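PbSGBP-B lipoprotein (PDB 6D2Y) probably binds polysaccharides, perhaps xyloglucan, at the cell surface as a magnesium-containing lipoprotein of a polysaccharide utilization locus. Local coordinates at residues D218-F226 and I451-N459; V136-K144 and G389-I397. All coordinates share one frame; numbering follows the deposited sequence.

Contact 1. Residues D218-F226 and I451-N459; sequences DNRGMLFDF and IDNIRVVPN. With MG (magnesium ion), chain B.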
ATOM      1  N   ASP A 218      -1.398   6.702 -12.446  1.00 48.53           N
ATOM      2  CA  ASP A 218      -2.287   7.384 -11.510  1.00 46.91           C
ATOM      3  C   ASP A 218      -1.867   8.835 -11.304  1.00 47.44           C
ATOM      4  O   ASP A 218      -0.709   9.120 -10.982  1.00 43.67           O
ATOM      5  CB  ASP A 218      -2.294   6.642 -10.174  1.00 48.63           C
ATOM      6  CG  ASP A 218      -3.598   6.799  -9.424  1.00 54.87           C
ATOM      7  OD1 ASP A 218      -4.359   7.739  -9.731  1.00 54.61           O
ATOM      8  OD2 ASP A 218      -3.859   5.971  -8.526  1.00 53.97           O
ATOM      9  N   ASN A 219      -2.817   9.759 -11.493  1.00 50.64           N
ATOM     10  CA  ASN A 219      -2.568  11.176 -11.248  1.00 49.56           C
ATOM     11  C   ASN A 219      -3.619  11.791 -10.328  1.00 58.69           C
ATOM     12  O   ASN A 219      -3.738  13.019 -10.267  1.00 61.46           O
ATOM     13  CB  ASN A 219      -2.493  11.959 -12.564  1.00 48.20           C
ATOM     14  CG  ASN A 219      -3.751  11.824 -13.405  1.00 60.59           C
ATOM     15  OD1 ASN A 219      -4.761  11.283 -12.957  1.00 62.17           O
ATOM     16  ND2 ASN A 219      -3.691  12.324 -14.635  1.00 66.07           N
ATOM     17  N   ARG A 220      -4.388  10.972  -9.618  1.00 57.47           N
ATOM     18  CA  ARG A 220      -5.362  11.506  -8.677  1.00 57.70           C
ATOM     19  C   ARG A 220      -4.658  12.137  -7.483  1.00 55.64           C
ATOM     20  O   ARG A 220      -3.676  11.599  -6.966  1.00 53.90           O
ATOM     21  CB  ARG A 220      -6.323  10.409  -8.214  1.00 55.04           C
ATOM     22  CG  ARG A 220      -6.912   9.573  -9.346  1.00 54.51           C
ATOM     23  CD  ARG A 220      -7.713   8.387  -8.818  1.00 57.33           C
ATOM     24  NE  ARG A 220      -6.872   7.348  -8.230  1.00 58.48           N
ATOM     25  CZ  ARG A 220      -7.314   6.430  -7.378  1.00 57.63           C
ATOM     26  NH1 ARG A 220      -8.586   6.434  -7.003  1.00 62.74           N
ATOM     27  NH2 ARG A 220      -6.487   5.513  -6.893  1.00 55.62           N
ATOM     28  N   GLY A 221      -5.168  13.288  -7.046  1.00 58.15           N
ATOM     29  CA  GLY A 221      -4.545  14.012  -5.953  1.00 54.20           C
ATOM     30  C   GLY A 221      -3.144  14.466  -6.267  1.00 51.64           C
ATOM     31  O   GLY A 221      -2.317  14.603  -5.360  1.00 52.44           O
HETATM   32  N   MSE A 222      -2.856  14.680  -7.543  1.00 50.37           N
HETATM   33  CA  MSE A 222      -1.545  15.076  -8.034  1.00 50.37           C
HETATM   34  C   MSE A 222      -1.036  16.412  -7.441  1.00 55.96           C
HETATM   35  O   MSE A 222      -1.701  17.440  -7.550  1.00 55.51           O
HETATM   36  CB  MSE A 222      -1.590  15.136  -9.569  1.00 48.61           C
HETATM   37  CG  MSE A 222      -0.214  15.244 -10.134  1.00 61.85           C
HETATM   38 SE   MSE A 222       0.674  13.517 -10.040  0.74 73.34          SE
HETATM   39  CE  MSE A 222       2.063  14.113  -8.885  1.00 33.63           C
ATOM     40  N   LEU A 223       0.129  16.391  -6.788  1.00 53.85           N
ATOM     41  CA  LEU A 223       0.717  17.594  -6.204  1.00 52.68           C
ATOM     42  C   LEU A 223       1.975  18.059  -6.923  1.00 51.97           C
ATOM     43  O   LEU A 223       2.096  19.247  -7.252  1.00 52.66           O
ATOM     44  CB  LEU A 223       1.032  17.382  -4.715  1.00 53.91           C
ATOM     45  CG  LEU A 223      -0.097  16.814  -3.848  1.00 50.54           C
ATOM     46  CD1 LEU A 223       0.456  15.878  -2.791  1.00 51.67           C
ATOM     47  CD2 LEU A 223      -0.888  17.938  -3.207  1.00 47.27           C
ATOM     48  N   PHE A 224       2.927  17.158  -7.171  1.00 47.94           N
ATOM     49  CA  PHE A 224       4.158  17.495  -7.890  1.00 45.56           C
ATOM     50  C   PHE A 224       4.449  16.376  -8.885  1.00 41.73           C
ATOM     51  O   PHE A 224       4.907  15.301  -8.491  1.00 44.57           O
ATOM     52  CB  PHE A 224       5.343  17.671  -6.946  1.00 43.29           C
ATOM     53  CG  PHE A 224       5.112  18.644  -5.829  1.00 44.80           C
ATOM     54  CD1 PHE A 224       4.550  18.229  -4.635  1.00 44.63           C
ATOM     55  CD2 PHE A 224       5.503  19.965  -5.955  1.00 49.64           C
ATOM     56  CE1 PHE A 224       4.353  19.121  -3.597  1.00 50.59           C
ATOM     57  CE2 PHE A 224       5.312  20.861  -4.924  1.00 47.90           C
ATOM     58  CZ  PHE A 224       4.736  20.440  -3.743  1.00 51.41           C
ATOM     59  N   ASP A 225       4.186  16.623 -10.165  1.00 38.08           N
ATOM     60  CA  ASP A 225       4.774  15.820 -11.230  1.00 43.44           C
ATOM     61  C   ASP A 225       5.886  16.572 -11.947  1.00 47.48           C
ATOM     62  O   ASP A 225       6.535  16.007 -12.833  1.00 49.10           O
ATOM     63  CB  ASP A 225       3.698  15.363 -12.227  1.00 41.10           C
ATOM     64  CG  ASP A 225       3.214  16.479 -13.135  1.00 50.47           C
ATOM     65  OD1 ASP A 225       3.378  17.667 -12.785  1.00 45.69           O
ATOM     66  OD2 ASP A 225       2.644  16.163 -14.200  1.00 51.84           O
ATOM     67  N   PHE A 226       6.104  17.836 -11.577  1.00 40.57           N
ATOM     68  CA  PHE A 226       7.193  18.683 -12.057  1.00 39.09           C
ATOM     69  C   PHE A 226       7.112  18.951 -13.553  1.00 36.75           C
ATOM     70  O   PHE A 226       8.100  19.367 -14.164  1.00 42.27           O
ATOM     71  CB  PHE A 226       8.556  18.090 -11.685  1.00 41.41           C
ATOM     72  CG  PHE A 226       8.702  17.818 -10.216  1.00 41.91           C
ATOM     73  CD1 PHE A 226       8.941  18.855  -9.331  1.00 40.79           C
ATOM     74  CD2 PHE A 226       8.575  16.533  -9.714  1.00 44.00           C
ATOM     75  CE1 PHE A 226       9.063  18.615  -7.977  1.00 36.44           C
ATOM     76  CE2 PHE A 226       8.695  16.289  -8.358  1.00 40.51           C
ATOM     77  CZ  PHE A 226       8.936  17.335  -7.490  1.00 45.05           C
ATOM     78  N   ILE A 451      12.765  11.608  -7.299  1.00 40.24           N
ATOM     79  CA  ILE A 451      11.364  11.517  -6.919  1.00 37.40           C
ATOM     80  C   ILE A 451      10.529  12.184  -7.998  1.00 40.44           C
ATOM     81  O   ILE A 451      10.905  13.235  -8.530  1.00 42.84           O
ATOM     82  CB  ILE A 451      11.119  12.166  -5.539  1.00 36.59           C
ATOM     83  CG1 ILE A 451      11.791  11.341  -4.445  1.00 33.95           C
ATOM     84  CG2 ILE A 451       9.633  12.317  -5.256  1.00 33.74           C
ATOM     85  CD1 ILE A 451      11.855  12.031  -3.098  1.00 33.08           C
ATOM     86  N   ASP A 452       9.403  11.563  -8.335  1.00 39.27           N
ATOM     87  CA  ASP A 452       8.437  12.189  -9.219  1.00 43.55           C
ATOM     88  C   ASP A 452       7.048  11.688  -8.840  1.00 41.34           C
ATOM     89  O   ASP A 452       6.898  10.657  -8.180  1.00 43.98           O
ATOM     90  CB  ASP A 452       8.777  11.908 -10.694  1.00 53.13           C
ATOM     91  CG  ASP A 452       7.841  12.610 -11.658  1.00 56.79           C
ATOM     92  OD1 ASP A 452       7.480  12.007 -12.690  1.00 58.15           O
ATOM     93  OD2 ASP A 452       7.457  13.762 -11.374  1.00 49.84           O
ATOM     94  N   ASN A 453       6.034  12.457  -9.226  1.00 50.39           N
ATOM     95  CA  ASN A 453       4.637  12.075  -9.040  1.00 51.77           C
ATOM     96  C   ASN A 453       4.247  11.990  -7.560  1.00 44.92           C
ATOM     97  O   ASN A 453       3.620  11.028  -7.114  1.00 49.00           O
ATOM     98  CB  ASN A 453       4.310  10.777  -9.777  1.00 51.71           C
ATOM     99  CG  ASN A 453       4.613  10.864 -11.269  1.00 50.09           C
ATOM    100  OD1 ASN A 453       4.406  11.905 -11.898  1.00 47.98           O
ATOM    101  ND2 ASN A 453       5.077   9.763 -11.845  1.00 43.12           N
ATOM    102  N   ILE A 454       4.584  13.037  -6.812  1.00 40.17           N
ATOM    103  CA  ILE A 454       4.115  13.170  -5.437  1.00 44.89           C
ATOM    104  C   ILE A 454       2.625  13.482  -5.463  1.00 40.42           C
ATOM    105  O   ILE A 454       2.203  14.510  -6.000  1.00 45.63           O
ATOM    106  CB  ILE A 454       4.898  14.262  -4.697  1.00 43.01           C
ATOM    107  CG1 ILE A 454       6.407  14.034  -4.829  1.00 39.09           C
ATOM    108  CG2 ILE A 454       4.479  14.318  -3.234  1.00 44.44           C
ATOM    109  CD1 ILE A 454       7.234  15.253  -4.468  1.00 34.56           C
ATOM    110  N   ARG A 455       1.819  12.600  -4.871  1.00 40.97           N
ATOM    111  CA  ARG A 455       0.369  12.730  -4.915  1.00 44.82           C
ATOM    112  C   ARG A 455      -0.229  12.204  -3.618  1.00 47.01           C
ATOM    113  O   ARG A 455       0.426  11.501  -2.844  1.00 49.84           O
ATOM    114  CB  ARG A 455      -0.222  11.975  -6.115  1.00 45.05           C
ATOM    115  CG  ARG A 455       0.102  10.482  -6.124  1.00 51.27           C
ATOM    116  CD  ARG A 455      -0.309   9.820  -7.433  1.00 52.66           C
ATOM    117  NE  ARG A 455      -0.022   8.386  -7.450  1.00 53.85           N
ATOM    118  CZ  ARG A 455       1.113   7.853  -7.892  1.00 50.85           C
ATOM    119  NH1 ARG A 455       2.083   8.630  -8.355  1.00 44.32           N
ATOM    120  NH2 ARG A 455       1.285   6.539  -7.871  1.00 55.03           N
ATOM    121  N   VAL A 456      -1.494  12.553  -3.379  1.00 45.93           N
ATOM    122  CA  VAL A 456      -2.265  12.017  -2.261  1.00 48.24           C
ATOM    123  C   VAL A 456      -3.494  11.314  -2.821  1.00 48.18           C
ATOM    124  O   VAL A 456      -4.228  11.883  -3.638  1.00 46.00           O
ATOM    125  CB  VAL A 456      -2.647  13.104  -1.234  1.00 54.22           C
ATOM    126  CG1 VAL A 456      -3.460  14.222  -1.873  1.00 56.73           C
ATOM    127  CG2 VAL A 456      -3.412  12.482  -0.072  1.00 58.34           C
ATOM    128  N   VAL A 457      -3.713  10.077  -2.380  1.00 50.18           N
ATOM    129  CA  VAL A 457      -4.665   9.175  -3.029  1.00 53.54           C
ATOM    130  C   VAL A 457      -5.447   8.428  -1.972  1.00 53.18           C
ATOM    131  O   VAL A 457      -4.946   8.161  -0.865  1.00 55.84           O
ATOM    132  CB  VAL A 457      -3.936   8.172  -3.956  1.00 60.57           C
ATOM    133  CG1 VAL A 457      -3.152   7.148  -3.145  1.00 63.08           C
ATOM    134  CG2 VAL A 457      -4.875   7.496  -4.947  1.00 69.79           C
ATOM    135  N   PRO A 458      -6.711   8.105  -2.258  1.00 58.31           N
ATOM    136  CA  PRO A 458      -7.496   7.314  -1.306  1.00 60.01           C
ATOM    137  C   PRO A 458      -6.855   5.962  -1.034  1.00 67.03           C
ATOM    138  O   PRO A 458      -6.261   5.342  -1.917  1.00 66.81           O
ATOM    139  CB  PRO A 458      -8.853   7.158  -2.001  1.00 63.28           C
ATOM    140  CG  PRO A 458      -8.942   8.322  -2.914  1.00 68.15           C
ATOM    141  CD  PRO A 458      -7.543   8.609  -3.370  1.00 64.69           C
ATOM    142  N   ASN A 459      -6.985   5.509   0.216  1.00 69.09           N
ATOM    143  CA  ASN A 459      -6.448   4.204   0.587  1.00 76.89           C
ATOM    144  C   ASN A 459      -7.163   3.080  -0.147  1.00 95.14           C
ATOM    145  O   ASN A 459      -6.582   2.012  -0.365  1.00 90.57           O
ATOM    146  CB  ASN A 459      -6.546   4.009   2.099  1.00 74.84           C
ATOM    147  CG  ASN A 459      -5.507   4.807   2.854  1.00 69.54           C
ATOM    148  OD1 ASN A 459      -4.718   5.537   2.256  1.00 65.35           O
ATOM    149  ND2 ASN A 459      -5.505   4.679   4.176  1.00 69.92           N
TER
HETATM  150 MG    MG B 501       7.507  14.077 -13.906  1.00 26.21          MG
HETATM  151  O   HOH W   1      -1.964   5.990  -6.880  1.00 48.24           O
HETATM  152  O   HOH W   2       5.695  13.204 -14.032  1.00 35.06           O
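Phe226 turns the edge of its ring to Asp452, whose OD2 lies close to the ring plane, 3.4 Å from CD2; Phe224 CB rests over one ring face. On Arg455, Asp218 O sits above one guanidinium face, while an edge meets a water that accepts from NE and donates to Asp218 OD2; the terminal nitrogens form salt bridges with Glu141 and Glu316. Asp218 also receives Arg220 NE and NH2 side-on, each through a syn lone pair, and Val457 CG2 lies over a face of Arg220, 3.2 Å from NH2. The antiparallel pairing shifts by one residue between Met222-Arg455 and Phe224-Ile454: Ile454 O accepts from both Leu223 N (2.9 Å) and Phe224 N (3.0 Å), a classic beta bulge. With CG anti to its backbone N (chi1 -177°), Asp452 offers both oxygens to magnesium, which Asp225 O also binds at 2.4 Å. A metal-bound water donates to Asn453 OD1, though Glu316 is that amide's stronger partner; Asp227, Ser255 and Asn257 complete the site. Asp225 O and Asp452 OD2 stand only 2.8 Å apart, a closeness the shared cation accounts for: magnesium ties the bulged end of this strand pair together, consistent with a structural role.

Contact 2. Residues V136-K144 and G389-I397; sequences VSMSNEWAK and GDKWVTVTI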
ATOM      1  N   VAL A 136      -2.723  -4.732  -2.460  1.00 59.41           N
ATOM      2  CA  VAL A 136      -2.080  -3.736  -1.614  1.00 61.92           C
ATOM      3  C   VAL A 136      -1.250  -2.769  -2.448  1.00 62.48           C
ATOM      4  O   VAL A 136      -1.484  -1.554  -2.412  1.00 68.43           O
ATOM      5  CB  VAL A 136      -1.231  -4.410  -0.520  1.00 61.61           C
ATOM      6  CG1 VAL A 136      -0.477  -3.359   0.276  1.00 63.68           C
ATOM      7  CG2 VAL A 136      -2.117  -5.239   0.399  1.00 59.17           C
ATOM      8  N   SER A 137      -0.283  -3.286  -3.204  1.00 56.70           N
ATOM      9  CA  SER A 137       0.675  -2.410  -3.861  1.00 49.19           C
ATOM     10  C   SER A 137       0.966  -2.880  -5.277  1.00 56.36           C
ATOM     11  O   SER A 137       0.816  -4.061  -5.604  1.00 55.14           O
ATOM     12  CB  SER A 137       1.990  -2.330  -3.076  1.00 45.41           C
ATOM     13  OG  SER A 137       2.577  -3.611  -2.944  1.00 51.05           O
HETATM   14  N   MSE A 138       1.394  -1.937  -6.111  1.00 54.46           N
HETATM   15  CA  MSE A 138       1.872  -2.248  -7.445  1.00 47.95           C
HETATM   16  C   MSE A 138       3.327  -1.790  -7.474  1.00 51.84           C
HETATM   17  O   MSE A 138       3.665  -0.771  -6.868  1.00 54.98           O
HETATM   18  CB  MSE A 138       1.035  -1.539  -8.513  1.00 50.79           C
HETATM   19  CG  MSE A 138       1.033  -2.227  -9.859  1.00 54.41           C
HETATM   20 SE   MSE A 138       0.698  -1.018 -11.342  0.58 57.37          SE
HETATM   21  CE  MSE A 138      -1.143  -1.384 -11.707  1.00 50.78           C
ATOM     22  N   SER A 139       4.191  -2.547  -8.157  1.00 51.83           N
ATOM     23  CA  SER A 139       5.621  -2.248  -8.129  1.00 51.82           C
ATOM     24  C   SER A 139       5.903  -0.848  -8.659  1.00 50.96           C
ATOM     25  O   SER A 139       6.609  -0.058  -8.025  1.00 49.46           O
ATOM     26  CB  SER A 139       6.389  -3.291  -8.939  1.00 49.09           C
ATOM     27  OG  SER A 139       6.001  -3.263 -10.301  1.00 51.12           O
ATOM     28  N   ASN A 140       5.358  -0.525  -9.830  1.00 51.49           N
ATOM     29  CA  ASN A 140       5.486   0.813 -10.406  1.00 48.31           C
ATOM     30  C   ASN A 140       4.142   1.136 -11.047  1.00 46.64           C
ATOM     31  O   ASN A 140       3.829   0.632 -12.127  1.00 51.20           O
ATOM     32  CB  ASN A 140       6.612   0.874 -11.430  1.00 52.62           C
ATOM     33  CG  ASN A 140       6.751   2.246 -12.082  1.00 51.95           C
ATOM     34  OD1 ASN A 140       5.995   3.172 -11.795  1.00 47.98           O
ATOM     35  ND2 ASN A 140       7.737   2.377 -12.963  1.00 47.04           N
ATOM     36  N   GLU A 141       3.356   1.978 -10.384  1.00 44.76           N
ATOM     37  CA  GLU A 141       2.089   2.395 -10.965  1.00 45.24           C
ATOM     38  C   GLU A 141       2.276   3.184 -12.256  1.00 45.51           C
ATOM     39  O   GLU A 141       1.305   3.360 -13.002  1.00 49.92           O
ATOM     40  CB  GLU A 141       1.302   3.220  -9.951  1.00 36.49           C
ATOM     41  CG  GLU A 141       1.042   2.451  -8.673  1.00 45.16           C
ATOM     42  CD  GLU A 141       0.290   3.255  -7.636  1.00 48.12           C
ATOM     43  OE1 GLU A 141      -0.128   4.391  -7.946  1.00 51.37           O
ATOM     44  OE2 GLU A 141       0.122   2.753  -6.507  1.00 50.87           O
ATOM     45  N   TRP A 142       3.493   3.673 -12.532  1.00 45.99           N
ATOM     46  CA  TRP A 142       3.807   4.378 -13.770  1.00 46.48           C
ATOM     47  C   TRP A 142       4.752   3.580 -14.666  1.00 49.06           C
ATOM     48  O   TRP A 142       5.615   4.146 -15.340  1.00 51.46           O
ATOM     49  CB  TRP A 142       4.374   5.759 -13.450  1.00 44.62           C
ATOM     50  CG  TRP A 142       3.311   6.761 -13.055  1.00 54.20           C
ATOM     51  CD1 TRP A 142       2.400   6.635 -12.047  1.00 52.89           C
ATOM     52  CD2 TRP A 142       3.053   8.030 -13.669  1.00 52.98           C
ATOM     53  NE1 TRP A 142       1.598   7.751 -11.987  1.00 49.11           N
ATOM     54  CE2 TRP A 142       1.979   8.622 -12.974  1.00 48.35           C
ATOM     55  CE3 TRP A 142       3.630   8.725 -14.735  1.00 46.22           C
ATOM     56  CZ2 TRP A 142       1.472   9.872 -13.311  1.00 41.63           C
ATOM     57  CZ3 TRP A 142       3.127   9.957 -15.068  1.00 44.91           C
ATOM     58  CH2 TRP A 142       2.059  10.523 -14.361  1.00 44.20           C
ATOM     59  N   ALA A 143       4.556   2.268 -14.722  1.00 49.73           N
ATOM     60  CA  ALA A 143       5.428   1.414 -15.512  1.00 47.80           C
ATOM     61  C   ALA A 143       5.146   1.585 -16.996  1.00 50.84           C
ATOM     62  O   ALA A 143       3.991   1.597 -17.429  1.00 57.14           O
ATOM     63  CB  ALA A 143       5.248  -0.048 -15.114  1.00 46.00           C
ATOM     64  N   LYS A 144       6.215   1.712 -17.776  1.00 53.80           N
ATOM     65  CA  LYS A 144       6.097   1.843 -19.218  1.00 56.41           C
ATOM     66  C   LYS A 144       5.875   0.479 -19.868  1.00 55.10           C
ATOM     67  O   LYS A 144       6.062  -0.575 -19.253  1.00 52.47           O
ATOM     68  CB  LYS A 144       7.344   2.509 -19.798  1.00 64.33           C
ATOM     69  CG  LYS A 144       7.934   3.596 -18.919  1.00 74.65           C
ATOM     70  CD  LYS A 144       9.100   4.293 -19.600  1.00 77.80           C
ATOM     71  CE  LYS A 144       9.225   5.729 -19.128  1.00 70.58           C
ATOM     72  NZ  LYS A 144       7.888   6.343 -18.894  1.00 73.53           N
ATOM     73  N   GLY A 389      17.648  -0.775  -7.728  1.00 57.55           N
ATOM     74  CA  GLY A 389      18.114  -1.396  -8.956  1.00 57.66           C
ATOM     75  C   GLY A 389      18.000  -0.555 -10.206  1.00 54.71           C
ATOM     76  O   GLY A 389      17.942  -1.112 -11.305  1.00 57.53           O
ATOM     77  N   ASP A 390      17.977   0.772 -10.073  1.00 51.38           N
ATOM     78  CA  ASP A 390      17.831   1.713 -11.184  1.00 51.18           C
ATOM     79  C   ASP A 390      16.459   1.643 -11.844  1.00 48.42           C
ATOM     80  O   ASP A 390      16.308   2.049 -13.001  1.00 49.42           O
ATOM     81  CB  ASP A 390      18.923   1.522 -12.244  1.00 57.49           C
ATOM     82  CG  ASP A 390      20.317   1.504 -11.653  1.00 67.75           C
ATOM     83  OD1 ASP A 390      20.831   0.399 -11.377  1.00 71.01           O
ATOM     84  OD2 ASP A 390      20.901   2.592 -11.468  1.00 70.12           O
ATOM     85  N   LYS A 391      15.450   1.138 -11.142  1.00 50.90           N
ATOM     86  CA  LYS A 391      14.077   1.171 -11.619  1.00 52.78           C
ATOM     87  C   LYS A 391      13.256   2.129 -10.769  1.00 49.64           C
ATOM     88  O   LYS A 391      13.579   2.402  -9.609  1.00 43.18           O
ATOM     89  CB  LYS A 391      13.432  -0.221 -11.593  1.00 51.79           C
ATOM     90  CG  LYS A 391      14.040  -1.221 -12.566  1.00 53.23           C
ATOM     91  CD  LYS A 391      15.111  -2.054 -11.892  1.00 64.01           C
ATOM     92  CE  LYS A 391      15.599  -3.182 -12.787  1.00 63.74           C
ATOM     93  NZ  LYS A 391      16.612  -4.024 -12.091  1.00 62.63           N
ATOM     94  N   TRP A 392      12.187   2.642 -11.368  1.00 49.10           N
ATOM     95  CA  TRP A 392      11.229   3.460 -10.642  1.00 46.44           C
ATOM     96  C   TRP A 392      10.242   2.557  -9.913  1.00 47.71           C
ATOM     97  O   TRP A 392       9.668   1.641 -10.511  1.00 48.60           O
ATOM     98  CB  TRP A 392      10.488   4.394 -11.597  1.00 45.38           C
ATOM     99  CG  TRP A 392      11.332   5.500 -12.156  1.00 44.38           C
ATOM    100  CD1 TRP A 392      12.031   5.489 -13.330  1.00 47.79           C
ATOM    101  CD2 TRP A 392      11.560   6.786 -11.568  1.00 41.21           C
ATOM    102  NE1 TRP A 392      12.678   6.688 -13.507  1.00 47.43           N
ATOM    103  CE2 TRP A 392      12.406   7.501 -12.438  1.00 44.84           C
ATOM    104  CE3 TRP A 392      11.129   7.402 -10.388  1.00 40.65           C
ATOM    105  CZ2 TRP A 392      12.831   8.802 -12.168  1.00 41.37           C
ATOM    106  CZ3 TRP A 392      11.553   8.693 -10.120  1.00 41.91           C
ATOM    107  CH2 TRP A 392      12.395   9.377 -11.006  1.00 41.83           C
ATOM    108  N   VAL A 393      10.053   2.812  -8.620  1.00 48.79           N
ATOM    109  CA  VAL A 393       9.111   2.065  -7.798  1.00 45.62           C
ATOM    110  C   VAL A 393       8.173   3.052  -7.117  1.00 44.86           C
ATOM    111  O   VAL A 393       8.547   4.190  -6.818  1.00 41.54           O
ATOM    112  CB  VAL A 393       9.828   1.181  -6.752  1.00 46.71           C
ATOM    113  CG1 VAL A 393      10.680   0.119  -7.441  1.00 40.45           C
ATOM    114  CG2 VAL A 393      10.678   2.034  -5.820  1.00 49.01           C
ATOM    115  N   THR A 394       6.939   2.610  -6.880  1.00 47.03           N
ATOM    116  CA  THR A 394       5.933   3.432  -6.223  1.00 50.11           C
ATOM    117  C   THR A 394       5.982   3.217  -4.717  1.00 49.96           C
ATOM    118  O   THR A 394       5.912   2.079  -4.242  1.00 49.13           O
ATOM    119  CB  THR A 394       4.535   3.114  -6.758  1.00 53.17           C
ATOM    120  OG1 THR A 394       4.520   3.278  -8.184  1.00 48.77           O
ATOM    121  CG2 THR A 394       3.491   4.026  -6.117  1.00 55.53           C
ATOM    122  N   VAL A 395       6.100   4.313  -3.973  1.00 53.76           N
ATOM    123  CA  VAL A 395       6.161   4.289  -2.517  1.00 53.62           C
ATOM    124  C   VAL A 395       4.842   4.822  -1.974  1.00 52.14           C
ATOM    125  O   VAL A 395       4.366   5.878  -2.408  1.00 56.09           O
ATOM    126  CB  VAL A 395       7.349   5.114  -1.997  1.00 50.37           C
ATOM    127  CG1 VAL A 395       7.307   5.221  -0.480  1.00 41.65           C
ATOM    128  CG2 VAL A 395       8.659   4.498  -2.462  1.00 49.24           C
ATOM    129  N   THR A 396       4.256   4.094  -1.028  1.00 51.57           N
ATOM    130  CA  THR A 396       2.990   4.470  -0.413  1.00 50.25           C
ATOM    131  C   THR A 396       3.218   4.729   1.068  1.00 56.23           C
ATOM    132  O   THR A 396       3.695   3.847   1.790  1.00 63.32           O
ATOM    133  CB  THR A 396       1.931   3.381  -0.600  1.00 55.66           C
ATOM    134  OG1 THR A 396       1.775   3.096  -1.996  1.00 54.61           O
ATOM    135  CG2 THR A 396       0.596   3.838  -0.024  1.00 51.27           C
ATOM    136  N   ILE A 397       2.877   5.931   1.516  1.00 57.21           N
ATOM    137  CA  ILE A 397       2.981   6.290   2.927  1.00 59.74           C
ATOM    138  C   ILE A 397       1.641   6.858   3.378  1.00 60.04           C
ATOM    139  O   ILE A 397       1.319   8.013   3.063  1.00 59.25           O
ATOM    140  CB  ILE A 397       4.123   7.289   3.168  1.00 59.82           C
ATOM    141  CG1 ILE A 397       5.458   6.667   2.757  1.00 54.17           C
ATOM    142  CG2 ILE A 397       4.153   7.716   4.625  1.00 63.51           C
ATOM    143  CD1 ILE A 397       6.657   7.374   3.322  1.00 56.68           C
TER
HETATM  144  O   HOH W   3       5.922  -0.470  -5.273  1.00 50.99           O
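Thr394 fits into the bend that Ser139, Asn140 and Glu141 make, and it carries the two hydrogen bonds of the contact. Its backbone N donates to Ser139 O (2.9 Å, 165° at the hydrogen), and its OG1 accepts from Glu141 N at 2.8 Å, also nearly straight at 161°. The threonine has OG1 anti to its carbonyl carbon (chi1 -56°), which turns the hydroxyl to the Glu141 amide and sets CG2 across the glutamate chain, the two crossing at about a right angle, with CG2 3.6 Å from Glu141 CD. OG1 is bonded to Glu316 as well, so the hydroxyl is gripped by two partners. The carboxylate of Glu141 continues past the methyl to salt bridges with Arg455 and Lys314. Beside this grip, Asn140 sets its amide against the backbone of Trp392: ND2 comes to 3.2 Å from Trp392 O, but the angle is too poor for a hydrogen bond. Its OD1 instead accepts from Trp142 N at 2.7 Å, closing an Asx turn within a type I turn from Asn140 to Ala143.

Away from this knot the contact is loose. CA atoms pair closely only at Asn140 and Val393 (4.6 Å), and on the loose side a water stands between the strands, 2.8 Å from Met138 O and 2.7 Å from Thr394 O. The 274 Å² buried here, with a single backbone bond and no beta bridge, describes a turn docked on the edge of a sheet: strand 134-138 of the IPT/TIG domain, an immunoglobulin-like E-set fold, leans through its following turn on strand 393-398 of the presumed glycan-binding beta sandwich, an interdomain junction.

Contact 1 is the more buried and belongs wholly to the domain assigned to xyloglucan binding, whereas contact 2 is partly buried and joins that domain to the IPT/TIG domain. Both reach the same six-stranded sheet: 218-226 pairs with strand 449-458, the turn within 136-144 docks against strand 393-398, and strand 311-318 lies between. Their chemistry differs accordingly: a backbone ladder with a carbonyl shared by two amides and a metal in contact 1, a threonine hydroxyl and a turn in contact 2. They meet where Arg455 NH2 forms a salt bridge with Glu141 OE1 at 2.6 Å, and Trp142 NE1 probably donates to Asp218 O at 2.9 Å. The indole also packs on Asn453.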